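Local coordinates for protein apolipophorin III (Locusta migratoria, PDB 1AEP) that assists the loading of diacylglycerol into the haemolymph lipoprotein lipophorin by covering its growing hydrophobic surface, and so supports lipid transport during insect flight, at residues E24-L29 with D96-L101; N83-A88 with Q102-N107. All coordinates share one frame; numbering follows the deposited sequence.

Contact 1 of 2, residues E24-L29 with D96-L101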
loop_
_atom_site.group_PDB
_atom_site.type_symbol
_atom_site.label_atom_id
_atom_site.label_comp_id
_atom_site.label_asym_id
_atom_site.label_seq_id
_atom_site.Cartn_x
_atom_site.Cartn_y
_atom_site.Cartn_z
ATOM N N GLU A 24 12.603 5.951 -6.145
ATOM C CA GLU A 24 12.296 7.273 -6.683
ATOM C C GLU A 24 12.020 8.358 -5.689
ATOM O O GLU A 24 12.251 9.530 -5.974
ATOM C CB GLU A 24 11.204 7.216 -7.745
ATOM C CG GLU A 24 11.830 6.844 -9.092
ATOM C CD GLU A 24 11.261 7.692 -10.164
ATOM O OE1 GLU A 24 11.697 8.940 -10.097
ATOM O OE2 GLU A 24 10.490 7.276 -10.997
ATOM N N LEU A 25 11.509 7.944 -4.532
ATOM C CA LEU A 25 11.217 8.875 -3.485
ATOM C C LEU A 25 12.414 9.789 -3.243
ATOM O O LEU A 25 12.266 11.000 -3.059
ATOM C CB LEU A 25 10.897 8.187 -2.177
ATOM C CG LEU A 25 9.392 8.277 -1.969
ATOM C CD1 LEU A 25 8.728 8.524 -3.291
ATOM C CD2 LEU A 25 8.963 7.008 -1.233
ATOM N N HIS A 26 13.613 9.189 -3.296
ATOM C CA HIS A 26 14.931 9.851 -3.102
ATOM C C HIS A 26 15.251 10.914 -4.147
ATOM O O HIS A 26 16.134 11.755 -3.967
ATOM C CB HIS A 26 16.155 8.886 -3.163
ATOM C CG HIS A 26 16.218 7.890 -2.090
ATOM N ND1 HIS A 26 16.573 6.552 -2.309
ATOM C CD2 HIS A 26 15.975 8.045 -0.781
ATOM C CE1 HIS A 26 16.519 5.944 -1.118
ATOM N NE2 HIS A 26 16.155 6.818 -0.181
ATOM N N GLU A 27 14.562 10.872 -5.261
ATOM C CA GLU A 27 14.863 11.844 -6.263
ATOM C C GLU A 27 14.036 13.087 -6.077
ATOM O O GLU A 27 14.096 14.006 -6.894
ATOM C CB GLU A 27 14.651 11.276 -7.662
ATOM C CG GLU A 27 15.991 10.921 -8.338
ATOM C CD GLU A 27 15.825 9.997 -9.500
ATOM O OE1 GLU A 27 15.632 10.633 -10.642
ATOM O OE2 GLU A 27 15.856 8.771 -9.383
ATOM N N THR A 28 13.235 13.092 -5.012
ATOM C CA THR A 28 12.406 14.246 -4.738
ATOM C C THR A 28 13.312 15.344 -4.216
ATOM O O THR A 28 12.965 16.515 -4.215
ATOM C CB THR A 28 11.238 14.031 -3.743
ATOM O OG1 THR A 28 11.640 13.279 -2.628
ATOM C CG2 THR A 28 10.005 13.413 -4.436
ATOM N N LEU A 29 14.494 14.925 -3.775
ATOM C CA LEU A 29 15.501 15.807 -3.211
ATOM C C LEU A 29 16.218 16.680 -4.236
ATOM O O LEU A 29 16.916 17.637 -3.884
ATOM C CB LEU A 29 16.532 14.962 -2.430
ATOM C CG LEU A 29 16.027 14.411 -1.090
ATOM C CD1 LEU A 29 15.624 12.946 -1.269
ATOM C CD2 LEU A 29 17.134 14.537 -0.065
ATOM N N ASP A 96 11.647 13.821 7.456
ATOM C CA ASP A 96 10.758 12.921 8.134
ATOM C C ASP A 96 9.669 12.428 7.229
ATOM O O ASP A 96 9.258 11.275 7.314
ATOM C CB ASP A 96 10.333 13.468 9.498
ATOM C CG ASP A 96 11.584 13.728 10.290
ATOM O OD1 ASP A 96 12.540 12.973 10.273
ATOM O OD2 ASP A 96 11.576 14.868 10.945
ATOM N N GLN A 97 9.241 13.320 6.342
ATOM C CA GLN A 97 8.222 13.048 5.355
ATOM C C GLN A 97 8.616 11.915 4.443
ATOM O O GLN A 97 7.815 11.053 4.071
ATOM C CB GLN A 97 8.076 14.313 4.507
ATOM C CG GLN A 97 6.771 14.276 3.710
ATOM C CD GLN A 97 5.568 13.896 4.553
ATOM O OE1 GLN A 97 5.399 14.368 5.703
ATOM N NE2 GLN A 97 4.745 13.027 3.976
ATOM N N LEU A 98 9.873 11.966 4.069
ATOM C CA LEU A 98 10.438 11.004 3.181
ATOM C C LEU A 98 10.576 9.669 3.862
ATOM O O LEU A 98 10.270 8.627 3.276
ATOM C CB LEU A 98 11.791 11.472 2.701
ATOM C CG LEU A 98 11.901 11.473 1.196
ATOM C CD1 LEU A 98 12.428 12.817 0.788
ATOM C CD2 LEU A 98 12.899 10.432 0.758
ATOM N N ASN A 99 11.053 9.718 5.098
ATOM C CA ASN A 99 11.238 8.520 5.877
ATOM C C ASN A 99 9.911 7.836 6.103
ATOM O O ASN A 99 9.757 6.644 5.875
ATOM C CB ASN A 99 11.912 8.795 7.244
ATOM C CG ASN A 99 13.279 9.430 7.134
ATOM O OD1 ASN A 99 13.707 10.175 8.013
ATOM N ND2 ASN A 99 13.931 9.159 6.027
ATOM N N SER A 100 8.945 8.649 6.519
ATOM C CA SER A 100 7.586 8.215 6.766
ATOM C C SER A 100 6.921 7.497 5.588
ATOM O O SER A 100 6.334 6.427 5.723
ATOM C CB SER A 100 6.758 9.423 7.237
ATOM O OG SER A 100 5.652 9.057 8.048
ATOM N N LEU A 101 7.023 8.117 4.420
ATOM C CA LEU A 101 6.450 7.510 3.249
ATOM C C LEU A 101 7.110 6.194 2.947
ATOM O O LEU A 101 6.438 5.183 2.776
ATOM C CB LEU A 101 6.606 8.398 2.032
ATOM C CG LEU A 101 5.236 8.705 1.458
ATOM C CD1 LEU A 101 5.370 9.315 0.080
ATOM C CD2 LEU A 101 4.388 7.449 1.389
#

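Contact 2 of 2, residues N83-A88 with Q102-N107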
loop_
_atom_site.group_PDB
_atom_site.type_symbol
_atom_site.label_atom_id
_atom_site.label_comp_id
_atom_site.label_asym_id
_atom_site.label_seq_id
_atom_site.Cartn_x
_atom_site.Cartn_y
_atom_site.Cartn_z
ATOM N N ASN A 83 -3.312 0.875 9.651
ATOM C CA ASN A 83 -2.419 1.391 10.654
ATOM C C ASN A 83 -1.055 1.771 10.119
ATOM O O ASN A 83 -0.382 2.657 10.640
ATOM C CB ASN A 83 -2.376 0.548 11.931
ATOM C CG ASN A 83 -3.764 0.509 12.566
ATOM O OD1 ASN A 83 -3.981 -0.125 13.609
ATOM N ND2 ASN A 83 -4.731 1.181 11.919
ATOM N N SER A 84 -0.637 1.110 9.069
ATOM C CA SER A 84 0.656 1.457 8.556
ATOM C C SER A 84 0.653 2.685 7.674
ATOM O O SER A 84 1.716 3.154 7.294
ATOM C CB SER A 84 1.480 0.303 8.031
ATOM O OG SER A 84 0.743 -0.450 7.115
ATOM N N ILE A 85 -0.531 3.241 7.377
ATOM C CA ILE A 85 -0.589 4.443 6.541
ATOM C C ILE A 85 -1.093 5.738 7.207
ATOM O O ILE A 85 -0.608 6.824 6.884
ATOM C CB ILE A 85 -1.171 4.262 5.141
ATOM C CG1 ILE A 85 -2.440 3.406 5.125
ATOM C CG2 ILE A 85 -0.127 3.724 4.186
ATOM C CD1 ILE A 85 -3.717 4.224 5.263
ATOM N N HIS A 86 -2.068 5.614 8.107
ATOM C CA HIS A 86 -2.682 6.742 8.799
ATOM C C HIS A 86 -1.792 7.959 8.993
ATOM O O HIS A 86 -2.125 9.091 8.625
ATOM C CB HIS A 86 -3.325 6.379 10.137
ATOM C CG HIS A 86 -4.496 7.274 10.391
ATOM N ND1 HIS A 86 -5.470 7.521 9.418
ATOM C CD2 HIS A 86 -4.821 7.997 11.497
ATOM C CE1 HIS A 86 -6.357 8.361 9.950
ATOM N NE2 HIS A 86 -5.995 8.668 11.200
ATOM N N ASP A 87 -0.642 7.703 9.585
ATOM C CA ASP A 87 0.303 8.753 9.865
ATOM C C ASP A 87 1.472 8.731 8.932
ATOM O O ASP A 87 2.566 8.348 9.310
ATOM C CB ASP A 87 0.846 8.599 11.270
ATOM C CG ASP A 87 -0.172 8.977 12.282
ATOM O OD1 ASP A 87 -0.875 9.978 12.215
ATOM O OD2 ASP A 87 -0.248 8.103 13.281
ATOM N N ALA A 88 1.252 9.162 7.707
ATOM C CA ALA A 88 2.335 9.138 6.771
ATOM C C ALA A 88 2.605 10.473 6.103
ATOM O O ALA A 88 3.656 10.660 5.481
ATOM C CB ALA A 88 2.145 8.005 5.801
ATOM N N GLN A 102 8.433 6.235 2.862
ATOM C CA GLN A 102 9.244 5.057 2.558
ATOM C C GLN A 102 8.963 3.854 3.420
ATOM O O GLN A 102 9.090 2.706 2.990
ATOM C CB GLN A 102 10.719 5.347 2.681
ATOM C CG GLN A 102 11.390 4.921 1.378
ATOM C CD GLN A 102 12.854 5.090 1.467
ATOM O OE1 GLN A 102 13.430 5.851 0.687
ATOM N NE2 GLN A 102 13.437 4.414 2.458
ATOM N N SER A 103 8.603 4.140 4.650
ATOM C CA SER A 103 8.310 3.093 5.578
ATOM C C SER A 103 6.910 2.604 5.323
ATOM O O SER A 103 6.667 1.406 5.191
ATOM C CB SER A 103 8.556 3.552 7.015
ATOM O OG SER A 103 7.367 3.533 7.784
ATOM N N ALA A 104 5.995 3.568 5.238
ATOM C CA ALA A 104 4.624 3.243 4.980
ATOM C C ALA A 104 4.543 2.302 3.787
ATOM O O ALA A 104 3.904 1.268 3.854
ATOM C CB ALA A 104 3.817 4.518 4.830
ATOM N N LEU A 105 5.258 2.640 2.716
ATOM C CA LEU A 105 5.265 1.829 1.523
ATOM C C LEU A 105 5.760 0.433 1.791
ATOM O O LEU A 105 5.195 -0.581 1.363
ATOM C CB LEU A 105 6.119 2.436 0.398
ATOM C CG LEU A 105 5.515 3.631 -0.349
ATOM C CD1 LEU A 105 6.557 4.110 -1.346
ATOM C CD2 LEU A 105 4.275 3.247 -1.161
ATOM N N THR A 106 6.833 0.402 2.513
ATOM C CA THR A 106 7.442 -0.842 2.852
ATOM C C THR A 106 6.541 -1.713 3.709
ATOM O O THR A 106 6.461 -2.898 3.503
ATOM C CB THR A 106 8.831 -0.602 3.390
ATOM O OG1 THR A 106 9.481 0.219 2.440
ATOM C CG2 THR A 106 9.515 -1.923 3.481
ATOM N N ASN A 107 5.830 -1.120 4.659
ATOM C CA ASN A 107 4.935 -1.900 5.496
ATOM C C ASN A 107 3.723 -2.469 4.729
ATOM O O ASN A 107 3.228 -3.550 5.044
ATOM C CB ASN A 107 4.368 -1.051 6.614
ATOM C CG ASN A 107 5.455 -0.580 7.511
ATOM O OD1 ASN A 107 5.261 0.387 8.270
ATOM N ND2 ASN A 107 6.599 -1.231 7.391
#

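Contact 1 of 2, residues E24-L29 with D96-L101
With OG1 of T28 tucked close to both its own backbone N and its carbonyl carbon (chi1 44°) and CG of L29 beside its backbone N (chi1 -73°), both residues present atoms to one methyl, CD1 of L98. The T28 and L98 side chains run past one another head to tail, bringing T28 OG1 to 3.5 Å from L98 CD1, a van der Waals contact between an oxygen and a methyl. L29 CD1 reaches the same L98 CD1 at 3.8 Å. The other branch of L98 turns toward L25, one turn before T28, where its CD2 lies 3.9 Å from L25 O and 4.2 Å from L25 CB. The H26 ring, roughly perpendicular to the L98 side chain, adds its CD2 at 4.2 Å from L98 CD2.

The packing belongs to a bundle of amphipathic helices: the end of helix 7-25 and the 3-10 segment that follows it run antiparallel to the start of helix 94-121. Leucine suits the inner face, since its two methyls can spread between several neighbours. Were L98 cut back to an alanine, T28 OG1 and L29 CD1 would probably lose the methyl they share and a gap would open beside L25. One turn further along helix 94-121, L101 CB receives L25 CD2 at 4.3 Å. Threonine is small enough to fit between L98 and L41 of helix 36-63, which also touches L98, while I152 of helix 131-154 packs on L25, so L25 and L98 sit among several helices. H26 and L29, by contrast, are exposed; histidine can offer L98 a ring carbon while its polar ring stays at the solvent side.

Contact 2 of 2, residues N83-A88 with Q102-N107
In this bundle of amphipathic helices, the chain leaving helix 69-83 forms a loop that packs back against helix 94-121, and the contact lies in the loop that follows helix 69-83. A104 is central to it. Its methyl, CB, takes three neighbours: S84 O at 3.5 Å, A88 CB at 4.0 Å and I85 CG2 at 4.1 Å. Alanine suits the place because the backbones come close, with I85 CA only 5.6 Å from A104 CA, and a single methyl fills the space between them. I85 lends one branch to A104, while its end leads away to F48 and I52 of helix 36-63; a branched apolar residue can thus serve two helices at once.

One turn further along helix 94-121, N107 meets S84. Its CG lies beside the backbone N (chi1 -63°), and the side chain touches chiefly through CB: N107 CB is 3.5 Å from S84 CB, with N107 OD1 following at 3.8 Å from that same S84 CB. S84 OG stands 3.7 Å from N107 CB, and it is hydrogen-bonded to NE2 of Q111, the next turn of the helix, so serine's small hydroxyl gains a polar mate while its CB does the packing. Elsewhere in the loop, H86 O accepts a hydrogen bond from K49 NZ.

No hydrogen bond joins the two segments, and the polar bonds of S84 OG and H86 O go to residues outside them. Cohesion across the contact therefore rests on van der Waals contact among small groups, which fixes the spacing of loop and helix by shape.

Both contacts use helix 94-121, on adjoining segments: contact 1 takes residues 96-101 and contact 2 residues 102-107. Their centres are 12 Å apart, contact 1 lying about 16 Å from the centre of the chain and contact 2 about 8 Å. Along the sequence the segments alternate, 24-29, 83-88, 96-101, 102-107, so the one helix meets first the end of helix 7-25 and then the loop after helix 69-83. A weak hydrogen bond from Q97 NE2 to A88 O ties the two together, and H26 lies against Q102. Contacts of this kind, held without hydrogen bonds between their own segments, are consistent with a bundle that can open when the soluble monomer binds lipoprotein.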